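Local atomic coordinates of Cap5O (Staphylococcus aureus, PDB entry 3OJO), a protein that probably oxidises UDP-N-acetyl-mannosamine with NAD as cofactor, a step in making the capsular polysaccharide of this bacterium. Residues 44-49 with 54-59; 49-54 with 75-80; 99-104 with 290-295; 406-411 with 419-424. All blocks are in the same frame, centred on the assembly; numbering follows the deposited sequence.

In the fold
Contacts 1 and 2 touch each other and both use helix 44-51, which lies in the NAD-binding Rossmann domain. Contact 1 is on the surface and is held by polar groups of Lys49 and Gln54. Contact 2 is partly buried, and another side of the same helix packs on edge strand 75-78 through apolar groups. Contact 3 is buried. It joins a loop of the NAD-binding domain to the long helix 286-312, and its chemistry is that of two arginines sharing an aspartate. Contact 4 is partly buried at the edge of the second, five-stranded parallel sheet, where two tyrosines pack on a loop. Its centre lies about 38 Å from that of contact 1.

Contact 1: 44-49 with 54-59; sequences QQTIDK and QISIEE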
loop_
_atom_site.group_PDB
_atom_site.type_symbol
_atom_site.label_atom_id
_atom_site.label_comp_id
_atom_site.label_asym_id
_atom_site.label_seq_id
_atom_site.Cartn_x
_atom_site.Cartn_y
_atom_site.Cartn_z
ATOM N N GLN B 44 -24.652 -6.151 33.363
ATOM C CA GLN B 44 -25.294 -7.082 34.284
ATOM C C GLN B 44 -25.904 -8.269 33.530
ATOM O O GLN B 44 -25.858 -9.389 34.030
ATOM C CB GLN B 44 -26.358 -6.366 35.127
ATOM C CG GLN B 44 -26.822 -7.139 36.378
ATOM C CD GLN B 44 -25.828 -7.042 37.512
ATOM O OE1 GLN B 44 -25.232 -8.041 37.912
ATOM N NE2 GLN B 44 -25.571 -5.840 38.012
ATOM N N GLN B 45 -26.454 -8.029 32.333
ATOM C CA GLN B 45 -27.031 -9.062 31.471
ATOM C C GLN B 45 -25.977 -10.134 31.168
ATOM O O GLN B 45 -26.271 -11.320 31.287
ATOM C CB GLN B 45 -27.583 -8.429 30.183
ATOM C CG GLN B 45 -28.132 -9.403 29.124
ATOM C CD GLN B 45 -29.024 -8.693 28.123
ATOM O OE1 GLN B 45 -30.184 -9.077 27.896
ATOM N NE2 GLN B 45 -28.536 -7.603 27.537
ATOM N N THR B 46 -24.743 -9.699 30.851
ATOM C CA THR B 46 -23.564 -10.526 30.593
ATOM C C THR B 46 -23.216 -11.350 31.846
ATOM O O THR B 46 -23.048 -12.569 31.740
ATOM C CB THR B 46 -22.399 -9.627 30.070
ATOM O OG1 THR B 46 -22.716 -9.214 28.745
ATOM C CG2 THR B 46 -21.030 -10.325 30.081
ATOM N N ILE B 47 -23.111 -10.675 33.017
ATOM C CA ILE B 47 -22.800 -11.267 34.323
ATOM C C ILE B 47 -23.866 -12.308 34.754
ATOM O O ILE B 47 -23.504 -13.391 35.229
ATOM C CB ILE B 47 -22.549 -10.169 35.388
ATOM C CG1 ILE B 47 -21.344 -9.252 35.019
ATOM C CG2 ILE B 47 -22.434 -10.752 36.827
ATOM C CD1 ILE B 47 -19.877 -9.930 34.976
ATOM N N ASP B 48 -25.159 -11.994 34.541
ATOM C CA ASP B 48 -26.271 -12.895 34.859
ATOM C C ASP B 48 -26.193 -14.162 34.028
ATOM O O ASP B 48 -26.320 -15.252 34.577
ATOM C CB ASP B 48 -27.636 -12.194 34.673
ATOM C CG ASP B 48 -27.955 -11.087 35.672
ATOM O OD1 ASP B 48 -27.186 -10.929 36.666
ATOM O OD2 ASP B 48 -28.945 -10.360 35.447
ATOM N N LYS B 49 -25.933 -14.017 32.721
ATOM C CA LYS B 49 -25.748 -15.119 31.771
ATOM C C LYS B 49 -24.593 -16.013 32.255
ATOM O O LYS B 49 -24.772 -17.227 32.400
ATOM C CB LYS B 49 -25.472 -14.556 30.363
ATOM C CG LYS B 49 -25.628 -15.580 29.231
ATOM C CD LYS B 49 -26.475 -15.039 28.082
ATOM C CE LYS B 49 -26.288 -15.810 26.784
ATOM N NZ LYS B 49 -26.890 -17.172 26.816
ATOM N N GLN B 54 -23.976 -19.967 31.494
ATOM C CA GLN B 54 -23.917 -19.817 30.038
ATOM C C GLN B 54 -22.915 -18.748 29.592
ATOM O O GLN B 54 -22.830 -17.685 30.213
ATOM C CB GLN B 54 -25.301 -19.489 29.470
ATOM C CG GLN B 54 -26.333 -20.615 29.590
ATOM C CD GLN B 54 -27.546 -20.342 28.729
ATOM O OE1 GLN B 54 -28.163 -19.264 28.777
ATOM N NE2 GLN B 54 -27.916 -21.321 27.917
ATOM N N ILE B 55 -22.167 -19.019 28.498
ATOM C CA ILE B 55 -21.244 -18.035 27.928
ATOM C C ILE B 55 -22.059 -16.901 27.299
ATOM O O ILE B 55 -23.146 -17.139 26.773
ATOM C CB ILE B 55 -20.181 -18.607 26.946
ATOM C CG1 ILE B 55 -20.792 -19.445 25.802
ATOM C CG2 ILE B 55 -19.074 -19.328 27.684
ATOM C CD1 ILE B 55 -19.829 -19.773 24.639
ATOM N N SER B 56 -21.540 -15.666 27.399
ATOM C CA SER B 56 -22.178 -14.459 26.884
ATOM C C SER B 56 -21.824 -14.198 25.404
ATOM O O SER B 56 -22.355 -13.260 24.812
ATOM C CB SER B 56 -21.794 -13.269 27.752
ATOM O OG SER B 56 -20.382 -13.148 27.813
ATOM N N ILE B 57 -20.934 -15.013 24.810
ATOM C CA ILE B 57 -20.498 -14.878 23.412
ATOM C C ILE B 57 -20.815 -16.154 22.602
ATOM O O ILE B 57 -21.115 -17.209 23.174
ATOM C CB ILE B 57 -19.001 -14.405 23.255
ATOM C CG1 ILE B 57 -17.979 -15.479 23.687
ATOM C CG2 ILE B 57 -18.740 -13.079 23.953
ATOM C CD1 ILE B 57 -16.725 -15.509 22.882
ATOM N N GLU B 58 -20.771 -16.033 21.277
ATOM C CA GLU B 58 -21.015 -17.116 20.339
ATOM C C GLU B 58 -19.648 -17.598 19.820
ATOM O O GLU B 58 -18.979 -16.903 19.049
ATOM C CB GLU B 58 -22.014 -16.652 19.239
ATOM C CG GLU B 58 -21.807 -17.128 17.801
ATOM C CD GLU B 58 -22.632 -18.318 17.340
ATOM O OE1 GLU B 58 -23.883 -18.235 17.386
ATOM O OE2 GLU B 58 -22.026 -19.313 16.879
ATOM N N GLU B 59 -19.188 -18.741 20.355
ATOM C CA GLU B 59 -17.968 -19.399 19.934
ATOM C C GLU B 59 -18.129 -20.918 20.140
ATOM O O GLU B 59 -18.232 -21.358 21.290
ATOM C CB GLU B 59 -16.726 -18.847 20.673
ATOM C CG GLU B 59 -15.426 -19.600 20.386
ATOM C CD GLU B 59 -14.776 -19.495 19.015
ATOM O OE1 GLU B 59 -15.201 -18.650 18.187
ATOM O OE2 GLU B 59 -13.790 -20.237 18.796
#
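Lys49 and Gln54 carry the polar part of this contact. The backbone N of Gln54 donates to Lys49 O at 3.0 Å, with an N-H...O angle of 145°. The side chains of the same two residues add a weak hydrogen bond, from Lys49 NZ to Gln54 OE1 at 3.1 Å. The lysine chain is bent at CB-CG and again near its end, which brings NZ to the glutamine. The Gln54 chain, extended beyond CG, carries OE1 out to NZ.

The setting is the NAD-binding Rossmann domain. Helix 44-51 follows the strand that leads to Asp41, an NAD-binding residue, and the loop 54-59 turns back beside the helix. Glu58 N also bonds OH of Tyr21, a second NAD-binding residue.

Van der Waals contacts fill in the rest. The aliphatic part of Lys49 runs along the loop backbone, with CE 3.4 Å from Ile55 O and CG 3.6 Å from Gln54 O. One turn earlier, the methyl CG2 of Thr46 meets the side chain of Ser56, 3.7 Å from OG and 3.8 Å from CB. The Ile55 side chain points away from the helix and packs on Leu24 and Tyr66.

Contact 2: 49-54 with 75-80; sequences KLQNGQ and LKVSTT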
loop_
_atom_site.group_PDB
_atom_site.type_symbol
_atom_site.label_atom_id
_atom_site.label_comp_id
_atom_site.label_asym_id
_atom_site.label_seq_id
_atom_site.Cartn_x
_atom_site.Cartn_y
_atom_site.Cartn_z
ATOM N N LYS B 49 -25.933 -14.017 32.721
ATOM C CA LYS B 49 -25.748 -15.119 31.771
ATOM C C LYS B 49 -24.593 -16.013 32.255
ATOM O O LYS B 49 -24.772 -17.227 32.400
ATOM C CB LYS B 49 -25.472 -14.556 30.363
ATOM C CG LYS B 49 -25.628 -15.580 29.231
ATOM C CD LYS B 49 -26.475 -15.039 28.082
ATOM C CE LYS B 49 -26.288 -15.810 26.784
ATOM N NZ LYS B 49 -26.890 -17.172 26.816
ATOM N N LEU B 50 -23.447 -15.390 32.582
ATOM C CA LEU B 50 -22.248 -16.067 33.061
ATOM C C LEU B 50 -22.461 -16.777 34.395
ATOM O O LEU B 50 -22.163 -17.967 34.498
ATOM C CB LEU B 50 -21.031 -15.124 33.072
ATOM C CG LEU B 50 -20.472 -14.757 31.694
ATOM C CD1 LEU B 50 -19.547 -13.590 31.780
ATOM C CD2 LEU B 50 -19.801 -15.933 31.033
ATOM N N GLN B 51 -23.044 -16.076 35.383
ATOM C CA GLN B 51 -23.373 -16.631 36.696
ATOM C C GLN B 51 -24.390 -17.783 36.622
ATOM O O GLN B 51 -24.349 -18.670 37.468
ATOM C CB GLN B 51 -23.808 -15.535 37.670
ATOM C CG GLN B 51 -22.618 -14.932 38.398
ATOM C CD GLN B 51 -22.887 -13.649 39.150
ATOM O OE1 GLN B 51 -22.007 -13.137 39.861
ATOM N NE2 GLN B 51 -24.096 -13.088 39.015
ATOM N N ASN B 52 -25.221 -17.808 35.566
ATOM C CA ASN B 52 -26.197 -18.862 35.287
ATOM C C ASN B 52 -25.592 -20.002 34.420
ATOM O O ASN B 52 -26.314 -20.855 33.885
ATOM C CB ASN B 52 -27.456 -18.256 34.645
ATOM C CG ASN B 52 -28.682 -19.135 34.667
ATOM O OD1 ASN B 52 -29.285 -19.405 33.619
ATOM N ND2 ASN B 52 -29.072 -19.606 35.856
ATOM N N GLY B 53 -24.262 -20.000 34.310
ATOM C CA GLY B 53 -23.496 -21.035 33.631
ATOM C C GLY B 53 -23.375 -20.971 32.128
ATOM O O GLY B 53 -22.722 -21.831 31.538
ATOM N N GLN B 54 -23.976 -19.967 31.494
ATOM C CA GLN B 54 -23.917 -19.817 30.038
ATOM C C GLN B 54 -22.915 -18.748 29.592
ATOM O O GLN B 54 -22.830 -17.685 30.213
ATOM C CB GLN B 54 -25.301 -19.489 29.470
ATOM C CG GLN B 54 -26.333 -20.615 29.590
ATOM C CD GLN B 54 -27.546 -20.342 28.729
ATOM O OE1 GLN B 54 -28.163 -19.264 28.777
ATOM N NE2 GLN B 54 -27.916 -21.321 27.917
ATOM N N LEU B 75 -12.773 -19.750 37.727
ATOM C CA LEU B 75 -13.335 -18.544 37.127
ATOM C C LEU B 75 -14.600 -18.063 37.826
ATOM O O LEU B 75 -15.656 -18.702 37.751
ATOM C CB LEU B 75 -13.538 -18.686 35.593
ATOM C CG LEU B 75 -14.127 -17.491 34.808
ATOM C CD1 LEU B 75 -13.250 -16.271 34.879
ATOM C CD2 LEU B 75 -14.354 -17.850 33.375
ATOM N N LYS B 76 -14.479 -16.915 38.488
ATOM C CA LYS B 76 -15.572 -16.226 39.152
ATOM C C LYS B 76 -15.753 -14.931 38.383
ATOM O O LYS B 76 -14.795 -14.411 37.825
ATOM C CB LYS B 76 -15.265 -15.937 40.638
ATOM C CG LYS B 76 -14.780 -17.144 41.445
ATOM C CD LYS B 76 -15.909 -18.051 41.953
ATOM C CE LYS B 76 -15.390 -19.272 42.679
ATOM N NZ LYS B 76 -14.509 -18.918 43.832
ATOM N N VAL B 77 -16.969 -14.419 38.358
ATOM C CA VAL B 77 -17.318 -13.202 37.637
ATOM C C VAL B 77 -17.867 -12.157 38.606
ATOM O O VAL B 77 -18.320 -12.522 39.693
ATOM C CB VAL B 77 -18.252 -13.460 36.405
ATOM C CG1 VAL B 77 -17.597 -14.336 35.332
ATOM C CG2 VAL B 77 -19.632 -13.969 36.791
ATOM N N SER B 78 -17.817 -10.865 38.220
ATOM C CA SER B 78 -18.268 -9.709 39.022
ATOM C C SER B 78 -18.375 -8.435 38.132
ATOM O O SER B 78 -17.830 -8.400 37.025
ATOM C CB SER B 78 -17.295 -9.460 40.177
ATOM O OG SER B 78 -17.768 -8.486 41.092
ATOM N N THR B 79 -19.075 -7.397 38.635
ATOM C CA THR B 79 -19.204 -6.083 37.991
ATOM C C THR B 79 -18.139 -5.140 38.576
ATOM O O THR B 79 -17.961 -4.014 38.101
ATOM C CB THR B 79 -20.600 -5.490 38.236
ATOM O OG1 THR B 79 -20.849 -5.424 39.645
ATOM C CG2 THR B 79 -21.710 -6.243 37.495
ATOM N N THR B 80 -17.422 -5.632 39.601
ATOM C CA THR B 80 -16.426 -4.905 40.371
ATOM C C THR B 80 -15.055 -5.607 40.333
ATOM O O THR B 80 -14.990 -6.820 40.546
ATOM C CB THR B 80 -16.952 -4.774 41.832
ATOM O OG1 THR B 80 -18.282 -4.243 41.819
ATOM C CG2 THR B 80 -16.069 -3.919 42.721
#
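Leu50 O is gripped by two donors. Gly53 N reaches it at 2.9 Å, and Tyr66 OH of helix 62-71 also bonds to it. The first of these bonds belongs to a Schellman motif that ends helix 44-51. Gly53, with positive phi, is its C-prime residue, and the bond from Gln54 N to Lys49 O completes it.

Across the contact, both helix side chains meet Val77. Its CG1 lies anti to the carbonyl carbon (chi1 -63°) and faces CD1 of Leu50 at 4.1 Å; the two side chains cross at about a right angle. Its CG2, between the backbone N and the carbonyl carbon, meets CG of Gln51 at 3.5 Å. Gln51 and Val77 run past each other in opposite directions. The glutamine stays extended, so OE1 comes within 4.0 Å of the same methyl.

Strand 75-78 is an edge strand of the Rossmann sheet and pairs in parallel with strand 36-40. Helix 44-51, the first of two helices in the beta-alpha-beta crossover between them, packs on the sheet. Ile47, one turn back, also touches Val77. At the end of the strand, Ser78 OG accepts from Thr80 N at 3.2 Å (161°), forming an ST turn.

Contact 3: 99-104 with 290-295; sequences QYRSCD and TGREIN
Arg292 lays its guanidinium over that of Arg101. NH2 of Arg292 stands 3.8 Å above the Arg101 plane, over its centre. In return, CD of Arg101 is 3.5 Å above the Arg292 plane, offset toward the rim. The planes are 34° apart, and the two side chains cross at about a right angle.

The pair joins a loop of the NAD-binding Rossmann domain to helix 286-312, whose segment 290-295 belongs to the central domain of this family. Disulfide Cys103-Cys269 ties down the same loop.

The two like charges are close. Arg101 NE and Arg292 NE are 3.2 Å apart; both are donors, so no hydrogen bond joins them. Asp223 of helix 208-238 is a partner of both. Its OD1 makes a salt bridge with Arg101 NH2, and its OD2 forms a long, weak ion pair with Arg292 NE. The carboxylate probably balances their charge. Arg292 NH1 is also held by Asn296 OD1, one turn along its own helix.

The chains reach this position differently. Arg101 is extended from CG to NE. In Arg292, chi2 (-91°) turns CD to the loop backbone, and chi3 (81°) then turns NE to Arg101. On the far face of the helix, Thr290 and Ile294 pack on Lys286 and Leu287 of the second subunit. At the loop, CD of Arg292 lies 3.5 Å from Tyr100 O and 3.6 Å from Gln99 O.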
loop_
_atom_site.group_PDB
_atom_site.type_symbol
_atom_site.label_atom_id
_atom_site.label_comp_id
_atom_site.label_asym_id
_atom_site.label_seq_id
_atom_site.Cartn_x
_atom_site.Cartn_y
_atom_site.Cartn_z
ATOM N N GLN B 99 -12.936 12.060 11.008
ATOM C CA GLN B 99 -12.494 11.720 9.649
ATOM C C GLN B 99 -11.555 10.513 9.642
ATOM O O GLN B 99 -11.885 9.472 9.064
ATOM C CB GLN B 99 -11.777 12.933 8.985
ATOM C CG GLN B 99 -12.255 14.334 9.418
ATOM C CD GLN B 99 -11.684 14.798 10.751
ATOM O OE1 GLN B 99 -10.468 14.933 10.930
ATOM N NE2 GLN B 99 -12.561 15.074 11.715
ATOM N N TYR B 100 -10.402 10.668 10.331
ATOM C CA TYR B 100 -9.279 9.738 10.506
ATOM C C TYR B 100 -9.626 8.391 11.143
ATOM O O TYR B 100 -8.807 7.469 11.073
ATOM C CB TYR B 100 -8.187 10.417 11.361
ATOM C CG TYR B 100 -7.527 11.598 10.687
ATOM C CD1 TYR B 100 -6.432 11.426 9.846
ATOM C CD2 TYR B 100 -8.002 12.894 10.880
ATOM C CE1 TYR B 100 -5.819 12.512 9.223
ATOM C CE2 TYR B 100 -7.406 13.988 10.248
ATOM C CZ TYR B 100 -6.314 13.790 9.419
ATOM O OH TYR B 100 -5.720 14.862 8.792
ATOM N N ARG B 101 -10.820 8.284 11.770
ATOM C CA ARG B 101 -11.282 7.132 12.546
ATOM C C ARG B 101 -10.229 6.722 13.613
ATOM O O ARG B 101 -9.454 5.763 13.472
ATOM C CB ARG B 101 -11.923 5.999 11.702
ATOM C CG ARG B 101 -11.004 4.868 11.286
ATOM C CD ARG B 101 -11.719 3.767 10.552
ATOM N NE ARG B 101 -10.749 2.988 9.788
ATOM C CZ ARG B 101 -10.980 1.794 9.260
ATOM N NH1 ARG B 101 -12.163 1.208 9.414
ATOM N NH2 ARG B 101 -10.028 1.167 8.583
ATOM N N SER B 102 -10.130 7.574 14.625
ATOM C CA SER B 102 -9.209 7.363 15.720
ATOM C C SER B 102 -9.857 6.418 16.712
ATOM O O SER B 102 -11.092 6.319 16.776
ATOM C CB SER B 102 -8.884 8.688 16.393
ATOM O OG SER B 102 -7.651 9.176 15.900
ATOM N N CYS B 103 -9.027 5.706 17.463
ATOM C CA CYS B 103 -9.510 4.800 18.497
ATOM C C CYS B 103 -9.930 5.630 19.689
ATOM O O CYS B 103 -9.221 6.570 20.076
ATOM C CB CYS B 103 -8.431 3.802 18.903
ATOM S SG CYS B 103 -7.775 2.765 17.567
ATOM N N ASP B 104 -11.061 5.278 20.283
ATOM C CA ASP B 104 -11.511 5.949 21.487
ATOM C C ASP B 104 -10.963 5.170 22.700
ATOM O O ASP B 104 -11.339 4.013 22.897
ATOM C CB ASP B 104 -13.044 6.060 21.495
ATOM C CG ASP B 104 -13.637 6.785 22.682
ATOM O OD1 ASP B 104 -14.833 6.560 22.971
ATOM O OD2 ASP B 104 -12.901 7.559 23.337
ATOM N N THR B 290 -7.011 11.034 3.326
ATOM C CA THR B 290 -7.471 10.826 1.953
ATOM C C THR B 290 -7.995 9.395 1.771
ATOM O O THR B 290 -9.085 9.223 1.226
ATOM C CB THR B 290 -6.355 11.195 0.984
ATOM O OG1 THR B 290 -5.896 12.515 1.298
ATOM C CG2 THR B 290 -6.805 11.126 -0.463
ATOM N N GLY B 291 -7.241 8.404 2.275
ATOM C CA GLY B 291 -7.621 6.998 2.234
ATOM C C GLY B 291 -8.958 6.733 2.900
ATOM O O GLY B 291 -9.762 5.959 2.399
ATOM N N ARG B 292 -9.189 7.386 4.032
ATOM C CA ARG B 292 -10.401 7.320 4.849
ATOM C C ARG B 292 -11.579 7.985 4.110
ATOM O O ARG B 292 -12.684 7.431 4.072
ATOM C CB ARG B 292 -10.152 8.013 6.202
ATOM C CG ARG B 292 -9.418 7.153 7.231
ATOM C CD ARG B 292 -10.374 6.363 8.102
ATOM N NE ARG B 292 -10.862 5.144 7.441
ATOM C CZ ARG B 292 -12.107 4.964 7.000
ATOM N NH1 ARG B 292 -13.021 5.912 7.161
ATOM N NH2 ARG B 292 -12.445 3.835 6.392
ATOM N N GLU B 293 -11.312 9.149 3.483
ATOM C CA GLU B 293 -12.280 9.901 2.687
ATOM C C GLU B 293 -12.802 9.057 1.533
ATOM O O GLU B 293 -14.020 9.016 1.327
ATOM C CB GLU B 293 -11.665 11.205 2.152
ATOM C CG GLU B 293 -11.506 12.303 3.204
ATOM C CD GLU B 293 -10.634 13.504 2.863
ATOM O OE1 GLU B 293 -10.341 14.292 3.791
ATOM O OE2 GLU B 293 -10.253 13.669 1.680
ATOM N N ILE B 294 -11.880 8.346 0.807
ATOM C CA ILE B 294 -12.194 7.464 -0.320
ATOM C C ILE B 294 -13.027 6.300 0.159
ATOM O O ILE B 294 -14.078 6.037 -0.419
ATOM C CB ILE B 294 -10.934 7.038 -1.151
ATOM C CG1 ILE B 294 -10.247 8.258 -1.797
ATOM C CG2 ILE B 294 -11.280 6.017 -2.231
ATOM C CD1 ILE B 294 -8.774 8.119 -1.935
ATOM N N ASN B 295 -12.613 5.658 1.260
ATOM C CA ASN B 295 -13.342 4.531 1.844
ATOM C C ASN B 295 -14.733 4.894 2.361
ATOM O O ASN B 295 -15.672 4.098 2.204
ATOM C CB ASN B 295 -12.500 3.763 2.865
ATOM C CG ASN B 295 -11.306 3.073 2.244
ATOM O OD1 ASN B 295 -11.290 2.728 1.060
ATOM N ND2 ASN B 295 -10.267 2.864 3.022
#

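Contact 4: 406-411 with 419-424; sequences TKNVVK and YYNYGN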
loop_
_atom_site.group_PDB
_atom_site.type_symbol
_atom_site.label_atom_id
_atom_site.label_comp_id
_atom_site.label_asym_id
_atom_site.label_seq_id
_atom_site.Cartn_x
_atom_site.Cartn_y
_atom_site.Cartn_z
ATOM N N THR B 406 -20.480 -6.227 -5.012
ATOM C CA THR B 406 -19.444 -5.283 -4.603
ATOM C C THR B 406 -18.263 -5.986 -3.924
ATOM O O THR B 406 -17.242 -5.340 -3.682
ATOM C CB THR B 406 -20.045 -4.170 -3.704
ATOM O OG1 THR B 406 -20.379 -4.703 -2.435
ATOM C CG2 THR B 406 -21.226 -3.481 -4.328
ATOM N N LYS B 407 -18.409 -7.295 -3.613
ATOM C CA LYS B 407 -17.400 -8.113 -2.909
ATOM C C LYS B 407 -16.722 -9.205 -3.762
ATOM O O LYS B 407 -15.728 -9.773 -3.310
ATOM C CB LYS B 407 -18.006 -8.748 -1.626
ATOM C CG LYS B 407 -18.380 -7.761 -0.523
ATOM C CD LYS B 407 -17.168 -7.067 0.127
ATOM C CE LYS B 407 -16.390 -7.921 1.084
ATOM N NZ LYS B 407 -15.397 -7.108 1.832
ATOM N N ASN B 408 -17.252 -9.499 -4.977
ATOM C CA ASN B 408 -16.758 -10.541 -5.899
ATOM C C ASN B 408 -16.716 -11.926 -5.196
ATOM O O ASN B 408 -15.718 -12.655 -5.258
ATOM C CB ASN B 408 -15.421 -10.135 -6.545
ATOM C CG ASN B 408 -14.978 -11.009 -7.691
ATOM O OD1 ASN B 408 -15.767 -11.474 -8.511
ATOM N ND2 ASN B 408 -13.688 -11.236 -7.785
ATOM N N VAL B 409 -17.824 -12.252 -4.498
ATOM C CA VAL B 409 -18.002 -13.460 -3.698
ATOM C C VAL B 409 -18.618 -14.647 -4.469
ATOM O O VAL B 409 -18.228 -15.791 -4.215
ATOM C CB VAL B 409 -18.693 -13.148 -2.332
ATOM C CG1 VAL B 409 -20.170 -12.801 -2.494
ATOM C CG2 VAL B 409 -18.502 -14.276 -1.330
ATOM N N VAL B 410 -19.554 -14.379 -5.409
ATOM C CA VAL B 410 -20.222 -15.419 -6.195
ATOM C C VAL B 410 -19.237 -16.094 -7.136
ATOM O O VAL B 410 -18.644 -15.439 -7.997
ATOM C CB VAL B 410 -21.489 -14.927 -6.935
ATOM C CG1 VAL B 410 -22.310 -16.111 -7.444
ATOM C CG2 VAL B 410 -22.344 -14.048 -6.038
ATOM N N LYS B 411 -19.054 -17.403 -6.957
ATOM C CA LYS B 411 -18.119 -18.164 -7.780
ATOM C C LYS B 411 -18.814 -19.103 -8.790
ATOM O O LYS B 411 -18.175 -19.564 -9.739
ATOM C CB LYS B 411 -17.024 -18.832 -6.922
ATOM C CG LYS B 411 -16.211 -17.785 -6.162
ATOM C CD LYS B 411 -14.844 -18.251 -5.687
ATOM C CE LYS B 411 -14.019 -17.096 -5.149
ATOM N NZ LYS B 411 -14.684 -16.385 -4.021
ATOM N N TYR B 419 -24.994 -11.351 -13.995
ATOM C CA TYR B 419 -24.040 -11.100 -12.913
ATOM C C TYR B 419 -23.021 -9.994 -13.206
ATOM O O TYR B 419 -22.257 -10.075 -14.173
ATOM C CB TYR B 419 -23.330 -12.394 -12.471
ATOM C CG TYR B 419 -22.282 -12.166 -11.403
ATOM C CD1 TYR B 419 -20.940 -12.019 -11.738
ATOM C CD2 TYR B 419 -22.633 -12.093 -10.057
ATOM C CE1 TYR B 419 -19.976 -11.773 -10.763
ATOM C CE2 TYR B 419 -21.675 -11.858 -9.073
ATOM C CZ TYR B 419 -20.348 -11.696 -9.433
ATOM O OH TYR B 419 -19.394 -11.488 -8.475
ATOM N N TYR B 420 -22.936 -9.024 -12.291
ATOM C CA TYR B 420 -21.994 -7.921 -12.386
ATOM C C TYR B 420 -21.080 -7.811 -11.165
ATOM O O TYR B 420 -21.458 -8.160 -10.044
ATOM C CB TYR B 420 -22.698 -6.589 -12.687
ATOM C CG TYR B 420 -23.521 -6.595 -13.957
ATOM C CD1 TYR B 420 -24.842 -7.037 -13.954
ATOM C CD2 TYR B 420 -23.004 -6.093 -15.150
ATOM C CE1 TYR B 420 -25.614 -7.023 -15.116
ATOM C CE2 TYR B 420 -23.772 -6.059 -16.314
ATOM C CZ TYR B 420 -25.075 -6.532 -16.293
ATOM O OH TYR B 420 -25.841 -6.525 -17.431
ATOM N N ASN B 421 -19.863 -7.326 -11.429
ATOM C CA ASN B 421 -18.719 -7.094 -10.543
ATOM C C ASN B 421 -18.480 -5.590 -10.514
ATOM O O ASN B 421 -19.221 -4.831 -11.128
ATOM C CB ASN B 421 -17.483 -7.677 -11.266
ATOM C CG ASN B 421 -17.041 -9.036 -10.854
ATOM O OD1 ASN B 421 -17.319 -9.500 -9.751
ATOM N ND2 ASN B 421 -16.243 -9.661 -11.711
ATOM N N TYR B 422 -17.353 -5.180 -9.933
ATOM C CA TYR B 422 -16.854 -3.820 -10.021
ATOM C C TYR B 422 -16.076 -3.764 -11.344
ATOM O O TYR B 422 -15.888 -2.700 -11.926
ATOM C CB TYR B 422 -15.919 -3.535 -8.851
ATOM C CG TYR B 422 -16.559 -2.826 -7.682
ATOM C CD1 TYR B 422 -17.430 -1.760 -7.880
ATOM C CD2 TYR B 422 -16.171 -3.107 -6.380
ATOM C CE1 TYR B 422 -17.963 -1.053 -6.809
ATOM C CE2 TYR B 422 -16.696 -2.407 -5.302
ATOM C CZ TYR B 422 -17.588 -1.377 -5.520
ATOM O OH TYR B 422 -18.115 -0.692 -4.454
ATOM N N GLY B 423 -15.644 -4.933 -11.802
ATOM C CA GLY B 423 -14.931 -5.117 -13.046
ATOM C C GLY B 423 -15.764 -4.913 -14.292
ATOM O O GLY B 423 -15.219 -4.513 -15.307
ATOM N N ASN B 424 -17.072 -5.174 -14.262
ATOM C CA ASN B 424 -17.880 -5.045 -15.491
ATOM C C ASN B 424 -19.194 -4.295 -15.352
ATOM O O ASN B 424 -19.993 -4.327 -16.288
ATOM C CB ASN B 424 -18.145 -6.429 -16.085
ATOM C CG ASN B 424 -18.878 -7.364 -15.146
ATOM O OD1 ASN B 424 -18.509 -8.518 -14.983
ATOM N ND2 ASN B 424 -19.888 -6.872 -14.464
#
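Tyr422 presents one ring face to the backbone of Thr406. The threonine CA lies over that face, 4.0 Å from CE2 of the ring. Thr406 O is closer to the same CE2, at 3.4 Å. The threonine CB approaches Tyr422 OH at 4.0 Å, and the two side chains meet at a slant. Both polar ends are held elsewhere: Tyr422 OH by Gly262 O, and Thr406 OG1 by Ile380 O.

Tyr419 and Val410 pass each other in opposite directions. The Tyr419 ring is directed at the loop because its CG is opposite the backbone N (chi1 177°). CE2 then touches Val410 CB at 3.7 Å and CG2 at 3.8 Å. The hydroxyl reaches past the valine to Asp405 OD2, which also takes the backbone N of Val409 and of Val410, so one carboxylate holds the turn and fixes the tyrosine.

Between the two tyrosines, the amides of Asn408 and Asn421 meet with their planes nearly perpendicular (79°), while Tyr422 also packs on helix 286-312.

The backbone of Tyr420 pairs with strand 402-405, and strand 418-420 is an outermost strand of the five-stranded parallel sheet in this chain. This is the Rossmann-like fold of the UDP-binding domain in this family.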